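PDB 1O5H: formiminotetrahydrofolate cyclodeaminase from Thermotoga maritima, which probably catalyses the cyclisation of 5-formiminotetrahydrofolate to 5,10-methenyltetrahydrofolate with release of ammonia. Local coordinates for residues F161-E164 / K165-L169; E65-E68 / P69-R73. All coordinates share one frame; numbering follows the deposited sequence.

Overall arrangement
Both contacts are local, made between residues a helical turn apart, and they lie on opposite sides of the chain's centre, with about 19 Å between their nearest atoms. Interaction 1 is buried, well inside helix 147-172; interaction 2 is at the surface, where the loop after helix 36-56 runs into helix 68-100. Chemistry follows place. In 161-169 a regular run of backbone bonds carries side chains sent to neighbouring helices and to the second subunit. In 65-73 a helix is just starting: Glu-70, Glu-72 and Arg-73 form salt bridges, Glu-65 and Glu-68 take backbone N-H groups, and one buried selenomethionine turns inward. Both settle against helix 107-141, though by different residues of it.

Interaction 1: F161-E164 / K165-L169; sequences FQVE and KVNVL
Phe-161 and Lys-165 both set CG anti to the backbone N (chi1 163° and 179°), which sends the ring and the lysine chain off the same flank of the helix. The lysine stays extended beyond CG and passes the ring obliquely, its CD 4.0 Å from CZ of Phe-161, while Lys-165 CB lies over the rim of one ring face. What Lys-165 offers the ring is methylene, not charge; the ammonium carries on to a salt bridge with Glu-192 of helix 178-206. Two residues on from each, Val-163 and Asn-167 run side by side, with CG1 of the valine 3.7 Å from OD1 of the asparagine. That oxygen accepts a hydrogen bond from Asn-152 ND2 of the second subunit. Four i+4 to i backbone bonds, from Lys-165 N to Phe-161 O (2.9 Å) through Val-168 N to Glu-164 O, make this plain alpha-helix. Neighbours cover this part of helix 147-172 from several directions. Phe-161 packs on Leu-188 and Ile-195 of helix 178-206, Glu-164 and Val-168 on helix 107-141, and Val-163 and Val-166 on Asn-152 of the second subunit.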
loop_
_atom_site.group_PDB
_atom_site.type_symbol
_atom_site.label_atom_id
_atom_site.label_comp_id
_atom_site.label_asym_id
_atom_site.label_seq_id
_atom_site.Cartn_x
_atom_site.Cartn_y
_atom_site.Cartn_z
ATOM N N PHE A 161 -3.664 2.860 -7.179
ATOM C CA PHE A 161 -3.956 3.524 -8.404
ATOM C C PHE A 161 -2.747 4.323 -8.864
ATOM O O PHE A 161 -2.364 4.278 -10.037
ATOM C CB PHE A 161 -5.166 4.447 -8.310
ATOM C CG PHE A 161 -5.220 5.419 -9.427
ATOM C CD1 PHE A 161 -5.685 5.016 -10.692
ATOM C CD2 PHE A 161 -4.697 6.708 -9.271
ATOM C CE1 PHE A 161 -5.717 5.930 -11.793
ATOM C CE2 PHE A 161 -4.701 7.621 -10.361
ATOM C CZ PHE A 161 -5.223 7.222 -11.626
ATOM N N GLN A 162 -2.151 5.086 -7.969
ATOM C CA GLN A 162 -0.972 5.841 -8.404
ATOM C C GLN A 162 0.108 4.934 -8.928
ATOM O O GLN A 162 0.655 5.219 -9.976
ATOM C CB GLN A 162 -0.451 6.747 -7.317
ATOM C CG GLN A 162 -1.360 7.952 -7.138
ATOM C CD GLN A 162 -1.062 8.727 -5.876
ATOM O OE1 GLN A 162 -0.699 8.155 -4.831
ATOM N NE2 GLN A 162 -1.220 10.039 -5.959
ATOM N N VAL A 163 0.380 3.822 -8.234
ATOM C CA VAL A 163 1.445 2.896 -8.636
ATOM C C VAL A 163 1.174 2.463 -10.062
ATOM O O VAL A 163 2.003 2.650 -10.958
ATOM C CB VAL A 163 1.502 1.652 -7.740
ATOM C CG1 VAL A 163 2.311 0.574 -8.382
ATOM C CG2 VAL A 163 2.089 1.978 -6.394
ATOM N N GLU A 164 -0.015 1.933 -10.280
ATOM C CA GLU A 164 -0.336 1.342 -11.549
ATOM C C GLU A 164 -0.398 2.343 -12.688
ATOM O O GLU A 164 -0.031 2.008 -13.814
ATOM C CB GLU A 164 -1.629 0.582 -11.424
ATOM C CG GLU A 164 -1.561 -0.408 -10.282
ATOM C CD GLU A 164 -0.561 -1.516 -10.503
ATOM O OE1 GLU A 164 -0.007 -1.623 -11.616
ATOM O OE2 GLU A 164 -0.339 -2.307 -9.561
ATOM N N LYS A 165 -0.825 3.570 -12.407
ATOM C CA LYS A 165 -0.841 4.608 -13.425
ATOM C C LYS A 165 0.557 4.790 -13.954
ATOM O O LYS A 165 0.766 4.788 -15.194
ATOM C CB LYS A 165 -1.303 5.930 -12.854
ATOM C CG LYS A 165 -1.313 7.045 -13.848
ATOM C CD LYS A 165 -1.738 8.345 -13.189
ATOM C CE LYS A 165 -1.903 9.427 -14.237
ATOM N NZ LYS A 165 -2.262 10.667 -13.550
ATOM N N VAL A 166 1.529 4.923 -13.051
ATOM C CA VAL A 166 2.900 5.011 -13.525
ATOM C C VAL A 166 3.261 3.804 -14.414
ATOM O O VAL A 166 3.860 3.964 -15.493
ATOM C CB VAL A 166 3.895 5.215 -12.385
ATOM C CG1 VAL A 166 5.316 4.754 -12.781
ATOM C CG2 VAL A 166 3.893 6.674 -11.975
ATOM N N ASN A 167 2.862 2.608 -13.993
ATOM C CA ASN A 167 3.196 1.446 -14.779
ATOM C C ASN A 167 2.478 1.394 -16.126
ATOM O O ASN A 167 3.084 1.027 -17.144
ATOM C CB ASN A 167 3.072 0.179 -13.947
ATOM C CG ASN A 167 4.099 0.136 -12.828
ATOM O OD1 ASN A 167 3.776 -0.170 -11.693
ATOM N ND2 ASN A 167 5.339 0.476 -13.143
ATOM N N VAL A 168 1.218 1.819 -16.160
ATOM C CA VAL A 168 0.556 2.027 -17.452
ATOM C C VAL A 168 1.332 2.993 -18.354
ATOM O O VAL A 168 1.607 2.676 -19.518
ATOM C CB VAL A 168 -0.872 2.510 -17.299
ATOM C CG1 VAL A 168 -1.395 3.043 -18.619
ATOM C CG2 VAL A 168 -1.720 1.371 -16.840
ATOM N N LEU A 169 1.709 4.159 -17.830
ATOM C CA LEU A 169 2.399 5.117 -18.692
ATOM C C LEU A 169 3.795 4.706 -19.128
ATOM O O LEU A 169 4.152 4.958 -20.277
ATOM C CB LEU A 169 2.412 6.512 -18.115
ATOM C CG LEU A 169 1.014 7.039 -17.837
ATOM C CD1 LEU A 169 1.092 8.448 -17.320
ATOM C CD2 LEU A 169 0.186 6.999 -19.073
#

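Interaction 2: E65-E68 / P69-R73; sequences EDVE and PEMER
Met-71, a selenomethionine, reaches back along the first helical turn to Val-67. Its CB sits 3.6 Å from Glu-68 O, and CG comes to 3.3 Å from Val-67 O, so the start of the chain lies against the carbonyls of the preceding turn. Bends at chi2 (-63°) and chi3 then carry the chain past SE to the terminal methyl, and CE meets CG2 of Val-67 at 4.2 Å. The two side chains lie side by side and point the same way, and both touch Phe-141 of helix 107-141. Met-71 also rests on Leu-138 of that helix.

The backbone repeats the link: Met-71 N donates to Val-67 O at 2.9 Å, with a weak second bond to Glu-68 O, and Glu-72 N donates to Glu-68 O in a nearly straight bond. On a neighbouring flank, the carboxylates of Glu-68 and Glu-72 approach with their planes 77° apart, two like charges close together. Arg-59, in salt bridge with Glu-72, probably eases this, and Glu-68 OE2 accepts a hydrogen bond from the backbone N of Lys-60. Farther along, Arg-73 NH2 forms a salt bridge with Glu-70 OE2 at 3.1 Å and another with Glu-134, tying this turn to helix 107-141.

The stretch is the N-terminal start of helix 68-100: Val-67 holds the N-cap position, Pro-69 falls in the first turn, where its lack of an N-H costs no helical bond, and the nearby glutamates would be expected to suit the positive end of the helix dipole.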
loop_
_atom_site.group_PDB
_atom_site.type_symbol
_atom_site.label_atom_id
_atom_site.label_comp_id
_atom_site.label_asym_id
_atom_site.label_seq_id
_atom_site.Cartn_x
_atom_site.Cartn_y
_atom_site.Cartn_z
ATOM N N GLU A 65 -29.076 -4.221 9.556
ATOM C CA GLU A 65 -29.752 -5.345 8.897
ATOM C C GLU A 65 -30.394 -5.001 7.552
ATOM O O GLU A 65 -30.501 -5.869 6.693
ATOM C CB GLU A 65 -30.748 -6.059 9.816
ATOM C CG GLU A 65 -31.735 -5.154 10.521
ATOM C CD GLU A 65 -31.126 -4.509 11.746
ATOM O OE1 GLU A 65 -30.844 -5.232 12.733
ATOM O OE2 GLU A 65 -30.919 -3.277 11.712
ATOM N N ASP A 66 -30.784 -3.747 7.348
ATOM C CA ASP A 66 -31.348 -3.346 6.055
ATOM C C ASP A 66 -30.305 -2.972 4.999
ATOM O O ASP A 66 -30.657 -2.474 3.925
ATOM C CB ASP A 66 -32.372 -2.224 6.227
ATOM C CG ASP A 66 -31.799 -1.018 6.937
ATOM O OD1 ASP A 66 -30.845 -0.396 6.396
ATOM O OD2 ASP A 66 -32.259 -0.626 8.041
ATOM N N VAL A 67 -29.029 -3.186 5.319
ATOM C CA VAL A 67 -27.945 -3.070 4.330
ATOM C C VAL A 67 -27.169 -4.386 4.236
ATOM O O VAL A 67 -26.128 -4.459 3.593
ATOM C CB VAL A 67 -26.970 -1.869 4.598
ATOM C CG1 VAL A 67 -27.686 -0.523 4.451
ATOM C CG2 VAL A 67 -26.291 -1.987 5.954
ATOM N N GLU A 68 -27.690 -5.426 4.878
ATOM C CA GLU A 68 -27.056 -6.739 4.848
ATOM C C GLU A 68 -26.936 -7.379 3.464
ATOM O O GLU A 68 -25.856 -7.869 3.120
ATOM C CB GLU A 68 -27.755 -7.693 5.791
ATOM C CG GLU A 68 -26.931 -8.035 7.009
ATOM C CD GLU A 68 -26.932 -9.527 7.245
ATOM O OE1 GLU A 68 -26.671 -10.271 6.268
ATOM O OE2 GLU A 68 -27.206 -9.955 8.391
ATOM N N PRO A 69 -28.019 -7.421 2.680
ATOM C CA PRO A 69 -27.894 -7.821 1.287
ATOM C C PRO A 69 -26.680 -7.147 0.661
ATOM O O PRO A 69 -25.827 -7.827 0.079
ATOM C CB PRO A 69 -29.198 -7.318 0.642
ATOM C CG PRO A 69 -30.019 -6.732 1.743
ATOM C CD PRO A 69 -29.423 -7.162 3.043
ATOM N N GLU A 70 -26.581 -5.829 0.822
ATOM C CA GLU A 70 -25.461 -5.062 0.267
ATOM C C GLU A 70 -24.092 -5.491 0.811
ATOM O O GLU A 70 -23.106 -5.468 0.080
ATOM C CB GLU A 70 -25.685 -3.551 0.464
ATOM C CG GLU A 70 -24.764 -2.647 -0.349
ATOM C CD GLU A 70 -24.875 -2.865 -1.853
ATOM O OE1 GLU A 70 -25.830 -3.558 -2.299
ATOM O OE2 GLU A 70 -24.002 -2.339 -2.589
HETATM N N MSE A 71 -24.041 -5.889 2.081
HETATM C CA MSE A 71 -22.782 -6.282 2.723
HETATM C C MSE A 71 -22.302 -7.646 2.253
HETATM O O MSE A 71 -21.131 -7.820 1.927
HETATM C CB MSE A 71 -22.880 -6.239 4.257
HETATM C CG MSE A 71 -23.128 -4.846 4.820
HETATM SE SE MSE A 71 -21.699 -3.580 4.453
HETATM C CE MSE A 71 -22.706 -1.994 3.832
ATOM N N GLU A 72 -23.198 -8.619 2.190
ATOM C CA GLU A 72 -22.804 -9.926 1.671
ATOM C C GLU A 72 -22.349 -9.836 0.225
ATOM O O GLU A 72 -21.465 -10.573 -0.201
ATOM C CB GLU A 72 -23.925 -10.929 1.810
ATOM C CG GLU A 72 -23.944 -11.564 3.188
ATOM C CD GLU A 72 -25.353 -11.905 3.674
ATOM O OE1 GLU A 72 -26.339 -11.354 3.129
ATOM O OE2 GLU A 72 -25.485 -12.720 4.618
ATOM N N ARG A 73 -22.954 -8.905 -0.507
ATOM C CA ARG A 73 -22.606 -8.637 -1.889
ATOM C C ARG A 73 -21.159 -8.147 -1.999
ATOM O O ARG A 73 -20.436 -8.534 -2.927
ATOM C CB ARG A 73 -23.582 -7.607 -2.472
ATOM C CG ARG A 73 -23.604 -7.534 -4.001
ATOM C CD ARG A 73 -24.152 -6.214 -4.573
ATOM N NE ARG A 73 -23.386 -5.061 -4.088
ATOM C CZ ARG A 73 -22.212 -4.659 -4.588
ATOM N NH1 ARG A 73 -21.657 -5.306 -5.616
ATOM N NH2 ARG A 73 -21.590 -3.604 -4.061
#